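Local structure of S-adenosylmethionine:tRNA ribosyltransferase-isomerase (Thermotoga maritima, 1VKY) at residues Ile90-Ile95 against Cys105-Gly110; Glu96-Gly101 against Thr137-Phe142. The protein probably transfers the ribose moiety of S-adenosylmethionine to the 7-aminomethyl group of preQ1 in tRNA and isomerises it, giving epoxyqueuosine. One frame throughout, in Å; residues are numbered along the deposited sequence.

Contact 1 (Ile90-Ile95 against Cys105-Gly110); sequences IEILLI and CLVRPG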
ATOM      1  N   ILE B  90      25.949 -14.744  24.731  1.00 42.28           N
ATOM      2  CA  ILE B  90      25.238 -13.460  24.802  1.00 38.76           C
ATOM      3  C   ILE B  90      24.698 -12.974  23.456  1.00 35.68           C
ATOM      4  O   ILE B  90      25.378 -13.038  22.438  1.00 36.88           O
ATOM      5  CB  ILE B  90      26.196 -12.443  25.410  1.00 39.23           C
ATOM      6  CG1 ILE B  90      26.626 -12.959  26.785  1.00 38.46           C
ATOM      7  CG2 ILE B  90      25.553 -11.077  25.509  1.00 41.23           C
ATOM      8  CD1 ILE B  90      27.656 -12.160  27.445  1.00 40.57           C
ATOM      9  N   GLU B  91      23.463 -12.493  23.453  1.00 31.95           N
ATOM     10  CA  GLU B  91      22.867 -11.953  22.245  1.00 32.46           C
ATOM     11  C   GLU B  91      23.135 -10.445  22.187  1.00 31.37           C
ATOM     12  O   GLU B  91      23.069  -9.744  23.201  1.00 29.66           O
ATOM     13  CB  GLU B  91      21.364 -12.232  22.218  1.00 32.04           C
ATOM     14  CG  GLU B  91      20.663 -11.751  20.966  1.00 36.48           C
ATOM     15  CD  GLU B  91      19.150 -11.768  21.105  1.00 46.79           C
ATOM     16  OE1 GLU B  91      18.645 -11.806  22.251  1.00 50.82           O
ATOM     17  OE2 GLU B  91      18.462 -11.742  20.065  1.00 49.31           O
ATOM     18  N   ILE B  92      23.447  -9.967  20.990  1.00 31.19           N
ATOM     19  CA  ILE B  92      23.741  -8.560  20.747  1.00 31.46           C
ATOM     20  C   ILE B  92      22.842  -8.083  19.622  1.00 28.98           C
ATOM     21  O   ILE B  92      22.851  -8.671  18.534  1.00 30.77           O
ATOM     22  CB  ILE B  92      25.218  -8.377  20.322  1.00 29.24           C
ATOM     23  CG1 ILE B  92      26.162  -8.894  21.398  1.00 33.12           C
ATOM     24  CG2 ILE B  92      25.495  -6.919  19.996  1.00 29.49           C
ATOM     25  CD1 ILE B  92      27.572  -9.148  20.889  1.00 30.95           C
ATOM     26  N   LEU B  93      22.060  -7.037  19.888  1.00 27.17           N
ATOM     27  CA  LEU B  93      21.230  -6.381  18.866  1.00 27.30           C
ATOM     28  C   LEU B  93      21.706  -4.952  18.665  1.00 28.19           C
ATOM     29  O   LEU B  93      21.699  -4.179  19.616  1.00 23.60           O
ATOM     30  CB  LEU B  93      19.768  -6.332  19.333  1.00 26.50           C
ATOM     31  CG  LEU B  93      19.138  -7.657  19.688  1.00 27.88           C
ATOM     32  CD1 LEU B  93      17.814  -7.426  20.372  1.00 31.93           C
ATOM     33  CD2 LEU B  93      18.944  -8.474  18.413  1.00 38.08           C
ATOM     34  N   LEU B  94      22.053  -4.602  17.426  1.00 29.19           N
ATOM     35  CA  LEU B  94      22.510  -3.277  17.082  1.00 30.14           C
ATOM     36  C   LEU B  94      21.324  -2.318  17.033  1.00 31.23           C
ATOM     37  O   LEU B  94      20.321  -2.617  16.393  1.00 33.56           O
ATOM     38  CB  LEU B  94      23.238  -3.282  15.729  1.00 31.63           C
ATOM     39  CG  LEU B  94      24.760  -3.473  15.736  1.00 35.17           C
ATOM     40  CD1 LEU B  94      25.201  -4.743  16.420  1.00 34.16           C
ATOM     41  CD2 LEU B  94      25.295  -3.412  14.303  1.00 36.26           C
ATOM     42  N   ILE B  95      21.457  -1.193  17.736  1.00 29.77           N
ATOM     43  CA  ILE B  95      20.379  -0.211  17.920  1.00 30.92           C
ATOM     44  C   ILE B  95      20.806   1.102  17.275  1.00 30.11           C
ATOM     45  O   ILE B  95      20.101   1.653  16.458  1.00 32.54           O
ATOM     46  CB  ILE B  95      20.082  -0.008  19.455  1.00 29.08           C
ATOM     47  CG1 ILE B  95      19.556  -1.307  20.109  1.00 32.70           C
ATOM     48  CG2 ILE B  95      19.176   1.149  19.705  1.00 33.92           C
ATOM     49  CD1 ILE B  95      18.319  -1.931  19.473  1.00 35.53           C
ATOM     50  N   CYS B 105      24.014  -1.028  21.675  1.00 27.01           N
ATOM     51  CA  CYS B 105      23.461  -2.356  21.457  1.00 27.48           C
ATOM     52  C   CYS B 105      22.607  -2.776  22.625  1.00 28.51           C
ATOM     53  O   CYS B 105      22.824  -2.377  23.763  1.00 24.71           O
ATOM     54  CB  CYS B 105      24.592  -3.378  21.310  1.00 27.31           C
ATOM     55  SG  CYS B 105      25.643  -3.075  19.870  1.00 27.62           S
ATOM     56  N   LEU B 106      21.655  -3.644  22.323  1.00 27.73           N
ATOM     57  CA  LEU B 106      20.896  -4.334  23.342  1.00 30.55           C
ATOM     58  C   LEU B 106      21.617  -5.657  23.544  1.00 30.82           C
ATOM     59  O   LEU B 106      21.806  -6.400  22.587  1.00 32.93           O
ATOM     60  CB  LEU B 106      19.448  -4.533  22.846  1.00 31.59           C
ATOM     61  CG  LEU B 106      18.370  -4.167  23.825  1.00 37.68           C
ATOM     62  CD1 LEU B 106      18.331  -5.254  24.891  1.00 51.91           C
ATOM     63  CD2 LEU B 106      18.610  -2.803  24.438  1.00 34.71           C
ATOM     64  N   VAL B 107      22.062  -5.926  24.766  1.00 30.05           N
ATOM     65  CA  VAL B 107      22.838  -7.118  25.058  1.00 31.69           C
ATOM     66  C   VAL B 107      22.054  -7.935  26.086  1.00 34.84           C
ATOM     67  O   VAL B 107      21.683  -7.408  27.134  1.00 34.03           O
ATOM     68  CB  VAL B 107      24.230  -6.745  25.586  1.00 31.80           C
ATOM     69  CG1 VAL B 107      24.953  -7.957  26.065  1.00 39.82           C
ATOM     70  CG2 VAL B 107      25.036  -6.050  24.492  1.00 28.69           C
ATOM     71  N   ARG B 108      21.811  -9.212  25.776  1.00 35.87           N
ATOM     72  CA  ARG B 108      21.007 -10.100  26.624  1.00 39.50           C
ATOM     73  C   ARG B 108      21.684 -11.468  26.719  1.00 40.03           C
ATOM     74  O   ARG B 108      21.887 -12.109  25.691  1.00 40.10           O
ATOM     75  CB  ARG B 108      19.593 -10.246  26.037  1.00 37.89           C
ATOM     76  CG  ARG B 108      18.864  -8.904  25.898  1.00 44.20           C
ATOM     77  CD  ARG B 108      17.418  -8.947  25.417  1.00 42.32           C
ATOM     78  NE  ARG B 108      17.276  -9.477  24.065  1.00 48.99           N
ATOM     79  CZ  ARG B 108      16.123  -9.536  23.406  1.00 47.35           C
ATOM     80  NH1 ARG B 108      15.007  -9.090  23.970  1.00 46.07           N
ATOM     81  NH2 ARG B 108      16.082 -10.044  22.181  1.00 45.38           N
ATOM     82  N   PRO B 109      22.044 -11.938  27.912  1.00 42.06           N
ATOM     83  CA  PRO B 109      21.867 -11.252  29.187  1.00 43.10           C
ATOM     84  C   PRO B 109      22.873 -10.133  29.453  1.00 45.20           C
ATOM     85  O   PRO B 109      24.086 -10.340  29.380  1.00 46.15           O
ATOM     86  CB  PRO B 109      22.090 -12.367  30.193  1.00 44.51           C
ATOM     87  CG  PRO B 109      23.029 -13.295  29.520  1.00 44.19           C
ATOM     88  CD  PRO B 109      22.638 -13.273  28.088  1.00 42.72           C
ATOM     89  N   GLY B 110      22.347  -8.963  29.801  1.00 46.96           N
ATOM     90  CA  GLY B 110      23.132  -7.745  29.944  1.00 46.58           C
ATOM     91  C   GLY B 110      23.855  -7.613  31.261  1.00 46.76           C
ATOM     92  O   GLY B 110      24.908  -7.006  31.301  1.00 46.33           O
TER
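Glu-91 and Arg-108 pair twice, through backbone and side chain, and so show how a hydrogen-bonded site in an antiparallel sheet can be braced from one face. Their backbones exchange two bonds, Glu-91 N to Arg-108 O (2.8 Å) and Arg-108 N to Glu-91 O (2.9 Å). Two residues on, Leu-93 N reaches Leu-106 O and Leu-106 N reaches Leu-93 O.

Above the first pair the two side chains run alongside each other in the same direction. The Glu-91 carboxylate stands at the edge of the Arg-108 guanidinium, the planes 26° apart. OE1 of Glu-91 accepts from NH2 of Arg-108 at 3.1 Å on its syn side, but well out of the carboxylate plane, and NE of Arg-108 adds a weaker bond to the same oxygen. The arginine chain is bent at chi3 (-63°), which brings the guanidinium back over the neighbouring strand, where CD1 of Leu-93 lies across one face, 3.6 Å from NH2 of Arg-108. NH1 of Arg-108 forms a second salt bridge, to Glu-233. A methionine in place of Arg-108 would probably leave the carboxylates of Glu-91 and Glu-233 without their shared positive partner.

The two strands are the arms of the beta hairpin 89-97/102-108 in a six-stranded antiparallel sheet, and the segments 90-95 and 105-108 run 165° apart; strand 79-83 flanks the first arm and strand 138-143 the second.

Apolar contacts fill the opposite face. SG of Cys-105 touches both CG2 of Ile-92 (3.8 Å) and CD1 of Leu-94 (3.9 Å). At the far end CG2 of Ile-90 is modelled closer to CG1 of Val-107 than normal van der Waals contact, so the detail of this pair is doubtful, and CG1 of Ile-90 approaches CD of Pro-109, which follows a cis peptide bond.

Contact 2 (Glu96-Gly101 against Thr137-Phe142); sequences ERLEEG and TRILKF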
ATOM      1  N   GLU B  96      21.967   1.621  17.637  1.00 31.53           N
ATOM      2  CA  GLU B  96      22.352   2.916  17.139  1.00 30.71           C
ATOM      3  C   GLU B  96      23.847   3.050  16.903  1.00 31.66           C
ATOM      4  O   GLU B  96      24.649   2.844  17.788  1.00 29.42           O
ATOM      5  CB  GLU B  96      21.865   4.007  18.108  1.00 31.64           C
ATOM      6  CG  GLU B  96      22.062   5.407  17.571  1.00 30.22           C
ATOM      7  CD  GLU B  96      21.816   6.492  18.589  1.00 37.73           C
ATOM      8  OE1 GLU B  96      21.357   6.193  19.716  1.00 32.77           O
ATOM      9  OE2 GLU B  96      22.077   7.666  18.242  1.00 39.00           O
ATOM     10  N   ARG B  97      24.211   3.451  15.697  1.00 31.49           N
ATOM     11  CA  ARG B  97      25.619   3.641  15.348  1.00 28.40           C
ATOM     12  C   ARG B  97      26.125   4.973  15.811  1.00 30.07           C
ATOM     13  O   ARG B  97      25.551   6.015  15.479  1.00 29.93           O
ATOM     14  CB  ARG B  97      25.728   3.570  13.845  1.00 30.68           C
ATOM     15  CG  ARG B  97      27.070   3.755  13.252  1.00 29.18           C
ATOM     16  CD  ARG B  97      26.982   3.585  11.761  1.00 35.53           C
ATOM     17  NE  ARG B  97      28.287   3.629  11.138  1.00 30.89           N
ATOM     18  CZ  ARG B  97      28.876   4.737  10.731  1.00 38.02           C
ATOM     19  NH1 ARG B  97      28.303   5.915  10.888  1.00 35.08           N
ATOM     20  NH2 ARG B  97      30.056   4.668  10.162  1.00 33.16           N
ATOM     21  N   LEU B  98      27.207   4.949  16.585  1.00 31.75           N
ATOM     22  CA  LEU B  98      27.809   6.180  17.084  1.00 31.77           C
ATOM     23  C   LEU B  98      28.933   6.614  16.154  1.00 32.46           C
ATOM     24  O   LEU B  98      29.233   7.793  16.026  1.00 32.71           O
ATOM     25  CB  LEU B  98      28.306   5.998  18.520  1.00 31.76           C
ATOM     26  CG  LEU B  98      27.272   5.484  19.548  1.00 32.24           C
ATOM     27  CD1 LEU B  98      27.845   5.601  20.945  1.00 37.28           C
ATOM     28  CD2 LEU B  98      25.934   6.209  19.473  1.00 32.36           C
ATOM     29  N   GLU B  99      29.520   5.633  15.493  1.00 33.56           N
ATOM     30  CA  GLU B  99      30.706   5.795  14.697  1.00 33.69           C
ATOM     31  C   GLU B  99      30.930   4.429  14.038  1.00 33.69           C
ATOM     32  O   GLU B  99      30.506   3.424  14.580  1.00 31.59           O
ATOM     33  CB  GLU B  99      31.883   6.201  15.625  1.00 35.45           C
ATOM     34  CG  GLU B  99      33.263   6.027  15.063  1.00 36.17           C
ATOM     35  CD  GLU B  99      34.251   7.072  15.538  1.00 41.22           C
ATOM     36  OE1 GLU B  99      34.937   6.849  16.565  1.00 43.97           O
ATOM     37  OE2 GLU B  99      34.382   8.117  14.860  1.00 39.31           O
ATOM     38  N   GLU B 100      31.598   4.389  12.887  1.00 35.31           N
ATOM     39  CA  GLU B 100      31.933   3.125  12.233  1.00 35.94           C
ATOM     40  C   GLU B 100      32.463   2.150  13.268  1.00 34.20           C
ATOM     41  O   GLU B 100      33.420   2.443  13.959  1.00 30.91           O
ATOM     42  CB  GLU B 100      33.018   3.365  11.174  1.00 36.64           C
ATOM     43  CG  GLU B 100      33.532   2.110  10.462  1.00 41.61           C
ATOM     44  CD  GLU B 100      32.540   1.496   9.476  1.00 43.71           C
ATOM     45  OE1 GLU B 100      31.616   2.181   9.010  1.00 49.10           O
ATOM     46  OE2 GLU B 100      32.702   0.311   9.129  1.00 49.60           O
ATOM     47  N   GLY B 101      31.823   1.004  13.396  1.00 33.32           N
ATOM     48  CA  GLY B 101      32.283  -0.013  14.344  1.00 33.84           C
ATOM     49  C   GLY B 101      32.068   0.256  15.830  1.00 32.46           C
ATOM     50  O   GLY B 101      32.577  -0.497  16.646  1.00 33.91           O
ATOM     51  N   THR B 137      21.416   0.193  27.329  1.00 25.10           N
ATOM     52  CA  THR B 137      22.171  -0.388  26.242  1.00 22.93           C
ATOM     53  C   THR B 137      23.611  -0.493  26.678  1.00 22.74           C
ATOM     54  O   THR B 137      23.975  -0.058  27.780  1.00 24.78           O
ATOM     55  CB  THR B 137      22.044   0.481  25.000  1.00 23.60           C
ATOM     56  OG1 THR B 137      22.422   1.822  25.330  1.00 26.15           O
ATOM     57  CG2 THR B 137      20.534   0.592  24.545  1.00 24.12           C
ATOM     58  N   ARG B 138      24.403  -1.114  25.816  1.00 21.67           N
ATOM     59  CA  ARG B 138      25.837  -1.272  25.972  1.00 24.02           C
ATOM     60  C   ARG B 138      26.459  -0.625  24.760  1.00 23.63           C
ATOM     61  O   ARG B 138      25.990  -0.824  23.651  1.00 25.05           O
ATOM     62  CB  ARG B 138      26.198  -2.757  25.986  1.00 25.17           C
ATOM     63  CG  ARG B 138      26.307  -3.387  27.374  1.00 33.51           C
ATOM     64  CD  ARG B 138      25.326  -2.871  28.322  1.00 39.83           C
ATOM     65  NE  ARG B 138      25.266  -3.579  29.583  1.00 37.61           N
ATOM     66  CZ  ARG B 138      24.259  -3.404  30.419  1.00 41.12           C
ATOM     67  NH1 ARG B 138      23.292  -2.542  30.120  1.00 40.81           N
ATOM     68  NH2 ARG B 138      24.205  -4.076  31.554  1.00 42.19           N
ATOM     69  N   ILE B 139      27.492   0.176  24.973  1.00 23.07           N
ATOM     70  CA  ILE B 139      28.239   0.724  23.869  1.00 22.29           C
ATOM     71  C   ILE B 139      29.345  -0.259  23.587  1.00 24.24           C
ATOM     72  O   ILE B 139      30.177  -0.528  24.436  1.00 25.04           O
ATOM     73  CB  ILE B 139      28.778   2.126  24.202  1.00 24.87           C
ATOM     74  CG1 ILE B 139      27.616   3.131  24.331  1.00 24.80           C
ATOM     75  CG2 ILE B 139      29.670   2.588  23.092  1.00 23.50           C
ATOM     76  CD1 ILE B 139      26.879   3.050  25.606  1.00 34.13           C
ATOM     77  N   LEU B 140      29.346  -0.793  22.380  1.00 23.70           N
ATOM     78  CA  LEU B 140      30.306  -1.811  21.991  1.00 26.88           C
ATOM     79  C   LEU B 140      31.183  -1.304  20.866  1.00 26.24           C
ATOM     80  O   LEU B 140      30.696  -0.767  19.880  1.00 26.74           O
ATOM     81  CB  LEU B 140      29.566  -3.052  21.506  1.00 27.27           C
ATOM     82  CG  LEU B 140      29.200  -4.189  22.469  1.00 32.06           C
ATOM     83  CD1 LEU B 140      28.942  -3.819  23.875  1.00 26.57           C
ATOM     84  CD2 LEU B 140      28.022  -4.876  21.912  1.00 28.70           C
ATOM     85  N   LYS B 141      32.487  -1.488  21.025  1.00 26.67           N
ATOM     86  CA  LYS B 141      33.452  -1.240  19.951  1.00 26.92           C
ATOM     87  C   LYS B 141      33.857  -2.593  19.348  1.00 27.06           C
ATOM     88  O   LYS B 141      34.403  -3.455  20.042  1.00 27.28           O
ATOM     89  CB  LYS B 141      34.681  -0.483  20.481  1.00 24.90           C
ATOM     90  CG  LYS B 141      35.736  -0.200  19.431  1.00 26.14           C
ATOM     91  CD  LYS B 141      36.891   0.722  19.930  1.00 33.43           C
ATOM     92  CE  LYS B 141      37.979  -0.011  20.704  1.00 43.05           C
ATOM     93  NZ  LYS B 141      38.898  -0.836  19.879  1.00 47.63           N
ATOM     94  N   PHE B 142      33.555  -2.779  18.068  1.00 28.15           N
ATOM     95  CA  PHE B 142      33.877  -4.025  17.354  1.00 28.25           C
ATOM     96  C   PHE B 142      35.333  -4.053  16.926  1.00 31.16           C
ATOM     97  O   PHE B 142      35.943  -3.007  16.744  1.00 29.24           O
ATOM     98  CB  PHE B 142      32.923  -4.205  16.175  1.00 28.98           C
ATOM     99  CG  PHE B 142      31.542  -4.549  16.611  1.00 24.07           C
ATOM    100  CD1 PHE B 142      30.630  -3.564  16.898  1.00 32.45           C
ATOM    101  CD2 PHE B 142      31.189  -5.870  16.835  1.00 31.55           C
ATOM    102  CE1 PHE B 142      29.373  -3.890  17.334  1.00 25.86           C
ATOM    103  CE2 PHE B 142      29.906  -6.196  17.264  1.00 27.39           C
ATOM    104  CZ  PHE B 142      29.018  -5.217  17.509  1.00 28.71           C
TER
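The turn of the beta hairpin 89-97/102-108 meets strand 138-143 here, an example of sheet pairing that extends into a hairpin connection: Gly-101, at the end of the turn, carries the pairing of strands 102-108 and 138-143 one step further. Leu-98 and Gly-101 make the two main contacts. The carbonyl of Gly-101 accepts the N-H of Phe-142, with Phe-142 N 2.9 Å from Gly-101 O and an N-H...O angle of 168°. The same oxygen lies at the edge of the Phe-142 ring, close to its plane and 3.6 Å from CD1 of Phe-142, while CA of Lys-141 adds a C-H...O contact. One carbonyl oxygen therefore serves the backbone and borders the ring. Gly-101 has a positive phi (72°), a backbone shape that glycine adopts readily.

Nearer the start of strand 138-143, the side chains of Leu-98 and Ile-139 cross at about a right angle. CD1 of Leu-98 rests against both branches of Ile-139, 4.1 Å from CG2 and 4.2 Å from CG1.

Across the start of the turn, NH2 of Arg-97 bonds OE1 of Glu-100 in a salt bridge, the carboxylate oxygen lying near the guanidinium plane. Asp-147 joins the group, binding Arg-97 NE, Glu-100 OE2 through its backbone N, and Gly-101 N. Leu-98 and Glu-99 both face Ile-102, the signature of a classic beta bulge where the hairpin turns.

Overall arrangement
Contacts 1 and 2 follow one hairpin from its paired arms to its turn, with centres about 11 Å apart. Contact 1 joins strands 89-97 and 102-108, whereas contact 2 sets the turn between them, through Leu-98 and Gly-101, beside strand 138-143, the neighbour of strand 102-108 in the same antiparallel sheet. Cys-105 ties the two together: its N lies 2.8 Å from Arg-138 O, a probable backbone hydrogen bond, and its SG packs 3.6 Å from CD2 of Leu-140. Leu-94 of contact 1 likewise touches Phe-142 of contact 2. Both centres lie about 22 Å from the centre of the chain, on the same side of it.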